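Local coordinates for protein putative solute-binding component of ABC transporter (Clostridium phytofermentans, PDB 4YS6) that probably serves as the carbohydrate-binding component of an ABC transporter and binds beta-D-glucose, at residues A[68-73]-A[91-96]. Sequence-based numbering, arbitrary orientation. Where two conformers were deposited one is given.
Sequences EVDLQY and NGCKLL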
ATOM      1  N   GLU A  68      19.223   5.853 -18.595  1.00 19.72           N
ATOM      2  CA  GLU A  68      19.007   7.221 -18.149  1.00 23.31           C
ATOM      3  C   GLU A  68      17.600   7.259 -17.565  1.00 23.49           C
ATOM      4  O   GLU A  68      16.730   6.466 -17.964  1.00 20.51           O
ATOM      5  CB  GLU A  68      19.161   8.234 -19.282  1.00 27.86           C
ATOM      6  CG  GLU A  68      20.563   8.331 -19.867  1.00 44.96           C
ATOM      7  CD  GLU A  68      21.551   9.015 -18.931  1.00 64.69           C
ATOM      8  OE1 GLU A  68      21.155   9.383 -17.800  1.00 72.23           O
ATOM      9  OE2 GLU A  68      22.726   9.190 -19.329  1.00 69.42           O
ATOM     10  N   VAL A  69      17.390   8.135 -16.593  1.00 22.62           N
ATOM     11  CA  VAL A  69      16.147   8.122 -15.819  1.00 21.08           C
ATOM     12  C   VAL A  69      15.512   9.492 -15.702  1.00 23.97           C
ATOM     13  O   VAL A  69      16.182  10.466 -15.392  1.00 21.68           O
ATOM     14  CB  VAL A  69      16.385   7.592 -14.399  1.00 19.86           C
ATOM     15  CG1 VAL A  69      15.094   7.563 -13.616  1.00 19.28           C
ATOM     16  CG2 VAL A  69      16.985   6.204 -14.452  1.00 27.37           C
ATOM     17  N   ASP A  70      14.205   9.544 -15.938  1.00 19.44           N
ATOM     18  CA  ASP A  70      13.400  10.741 -15.700  1.00 21.28           C
ATOM     19  C   ASP A  70      12.409  10.410 -14.592  1.00 21.08           C
ATOM     20  O   ASP A  70      11.352   9.825 -14.849  1.00 20.71           O
ATOM     21  CB  ASP A  70      12.683  11.166 -16.974  1.00 25.23           C
ATOM     22  CG  ASP A  70      11.871  12.455 -16.802  1.00 31.26           C
ATOM     23  OD1 ASP A  70      11.911  13.076 -15.720  1.00 32.29           O
ATOM     24  OD2 ASP A  70      11.204  12.855 -17.775  1.00 40.29           O
ATOM     25  N   LEU A  71      12.796  10.735 -13.361  1.00 16.64           N
ATOM     26  CA  LEU A  71      11.990  10.447 -12.169  1.00 18.20           C
ATOM     27  C   LEU A  71      11.206  11.678 -11.727  1.00 17.00           C
ATOM     28  O   LEU A  71      11.783  12.741 -11.508  1.00 17.28           O
ATOM     29  CB  LEU A  71      12.888   9.970 -11.036  1.00 22.05           C
ATOM     30  CG  LEU A  71      12.259   9.844  -9.654  1.00 19.26           C
ATOM     31  CD1 LEU A  71      11.204   8.745  -9.654  1.00 21.99           C
ATOM     32  CD2 LEU A  71      13.325   9.566  -8.615  1.00 24.46           C
ATOM     33  N   GLN A  72       9.889  11.552 -11.604  0.60 15.23           N
ATOM     34  CA  GLN A  72       9.068  12.672 -11.163  0.60 15.39           C
ATOM     35  C   GLN A  72       8.020  12.212 -10.173  0.60 15.15           C
ATOM     36  O   GLN A  72       7.515  11.078 -10.256  0.60 15.15           O
ATOM     37  CB  GLN A  72       8.402  13.366 -12.351  0.60 18.95           C
ATOM     38  CG  GLN A  72       9.405  13.975 -13.317  0.60 21.53           C
ATOM     39  CD  GLN A  72       8.742  14.785 -14.406  0.60 26.30           C
ATOM     40  OE1 GLN A  72       8.024  15.737 -14.123  0.60 30.26           O
ATOM     41  NE2 GLN A  72       8.976  14.407 -15.662  0.60 30.84           N
ATOM     42  N   TYR A  73       7.736  13.101  -9.222  1.00 16.11           N
ATOM     43  CA  TYR A  73       6.718  12.900  -8.190  1.00 14.75           C
ATOM     44  C   TYR A  73       5.586  13.896  -8.391  1.00 16.79           C
ATOM     45  O   TYR A  73       5.840  15.069  -8.674  1.00 17.08           O
ATOM     46  CB  TYR A  73       7.282  13.098  -6.785  1.00 15.40           C
ATOM     47  CG  TYR A  73       8.238  12.023  -6.349  1.00 16.37           C
ATOM     48  CD1 TYR A  73       9.560  12.051  -6.750  1.00 19.67           C
ATOM     49  CD2 TYR A  73       7.810  10.987  -5.546  1.00 16.27           C
ATOM     50  CE1 TYR A  73      10.447  11.064  -6.351  1.00 18.63           C
ATOM     51  CE2 TYR A  73       8.683   9.993  -5.136  1.00 18.08           C
ATOM     52  CZ  TYR A  73       9.991  10.030  -5.550  1.00 15.04           C
ATOM     53  OH  TYR A  73      10.879   9.057  -5.161  1.00 20.49           O
ATOM     54  N   ASN A  91       9.934  13.959 -23.978  1.00 22.19           N
ATOM     55  CA  ASN A  91      11.380  13.951 -23.793  1.00 34.05           C
ATOM     56  C   ASN A  91      12.034  12.702 -24.352  1.00 32.65           C
ATOM     57  O   ASN A  91      13.256  12.556 -24.275  1.00 40.12           O
ATOM     58  CB  ASN A  91      11.733  14.069 -22.315  1.00 40.87           C
ATOM     59  CG  ASN A  91      11.338  15.397 -21.731  1.00 64.22           C
ATOM     60  OD1 ASN A  91      11.203  16.391 -22.450  1.00 66.50           O
ATOM     61  ND2 ASN A  91      11.153  15.431 -20.415  1.00 75.80           N
ATOM     62  N   GLY A  92      11.228  11.793 -24.889  1.00 31.68           N
ATOM     63  CA  GLY A  92      11.757  10.617 -25.556  1.00 32.93           C
ATOM     64  C   GLY A  92      11.953   9.390 -24.676  1.00 27.72           C
ATOM     65  O   GLY A  92      12.748   8.510 -25.012  1.00 26.35           O
ATOM     66  N   CYS A  93      11.254   9.318 -23.548  1.00 19.65           N
ATOM     67  CA  CYS A  93      11.288   8.102 -22.740  1.00 18.49           C
ATOM     68  C   CYS A  93      10.833   6.937 -23.606  1.00 16.96           C
ATOM     69  O   CYS A  93       9.874   7.058 -24.371  1.00 21.29           O
ATOM     70  CB  CYS A  93      10.403   8.226 -21.504  1.00 21.36           C
ATOM     71  SG  CYS A  93      11.108   9.256 -20.164  1.00 33.77           S
ATOM     72  N   LYS A  94      11.540   5.817 -23.493  1.00 20.68           N
ATOM     73  CA  LYS A  94      11.291   4.643 -24.322  1.00 19.00           C
ATOM     74  C   LYS A  94      10.433   3.595 -23.609  1.00 19.26           C
ATOM     75  O   LYS A  94       9.950   2.666 -24.234  1.00 19.38           O
ATOM     76  CB  LYS A  94      12.622   4.009 -24.746  1.00 24.48           C
ATOM     77  CG  LYS A  94      13.513   4.922 -25.573  1.00 31.35           C
ATOM     78  CD  LYS A  94      12.961   5.096 -26.975  1.00 39.33           C
ATOM     79  CE  LYS A  94      13.812   6.044 -27.805  1.00 49.89           C
ATOM     80  NZ  LYS A  94      13.691   7.455 -27.330  1.00 55.38           N
ATOM     81  N   LEU A  95      10.251   3.774 -22.304  1.00 14.41           N
ATOM     82  CA  LEU A  95       9.512   2.860 -21.443  1.00 13.97           C
ATOM     83  C   LEU A  95       9.063   3.680 -20.237  1.00 18.80           C
ATOM     84  O   LEU A  95       9.812   4.557 -19.756  1.00 16.65           O
ATOM     85  CB  LEU A  95      10.378   1.663 -21.005  1.00 15.14           C
ATOM     86  CG  LEU A  95       9.750   0.532 -20.192  1.00 19.56           C
ATOM     87  CD1 LEU A  95      10.485  -0.790 -20.463  1.00 20.35           C
ATOM     88  CD2 LEU A  95       9.738   0.817 -18.677  1.00 18.47           C
ATOM     89  N   LEU A  96       7.851   3.403 -19.750  1.00 15.08           N
ATOM     90  CA  LEU A  96       7.309   4.098 -18.583  1.00 13.02           C
ATOM     91  C   LEU A  96       7.054   3.134 -17.442  1.00 12.64           C
ATOM     92  O   LEU A  96       6.398   2.108 -17.622  1.00 15.97           O
ATOM     93  CB  LEU A  96       6.012   4.809 -18.934  1.00 13.01           C
ATOM     94  CG  LEU A  96       6.128   5.849 -20.049  1.00 16.93           C
ATOM     95  CD1 LEU A  96       4.737   6.216 -20.579  1.00 16.77           C
ATOM     96  CD2 LEU A  96       6.846   7.077 -19.516  1.00 19.81           C
TER
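In a beta-alpha-beta crossover of the periplasmic binding protein fold, Asp-70 of edge strand 68-73 meets Asn-91 and Cys-93 in the turn between helix 78-90 and strand 95-98. The chain passes over strand 38-43 here to join the mixed sheet, parallel at this end, beyond that strand. The contact is small, burying 98 Å² in all, and no hydrogen bond spans it. Cys-93 SG lies 4.0 Å from Asp-70 CB, a van der Waals approach of sulfur to methylene. With CG anti to the backbone N (chi1 -177°), the Asp-70 carboxylate reaches on past the sulfur toward Asn-91, whose ND2 stays 3.7 Å from Asp-70 OD2. The two side chains run nearly perpendicular, their carboxylate and amide planes 34° apart, so the pair is polar but loose. Within the strand, Gln-72 NE2 in one of its two conformers reaches Asp-70 OD1 at 3.2 Å, on the syn side but 31° out of the carboxylate plane, with a weak second bond to OD2. In the turn, Gly-92 closes the helix with a Schellman motif at positive phi, and its O accepts a 2.7 Å bond from Lys-94 NZ. Met-88 of helix 78-90 packs on Asp-70, Gln-72 and Cys-93, Leu-38 of the intervening strand touches Cys-93, and Leu-95 turns to helix 294-309.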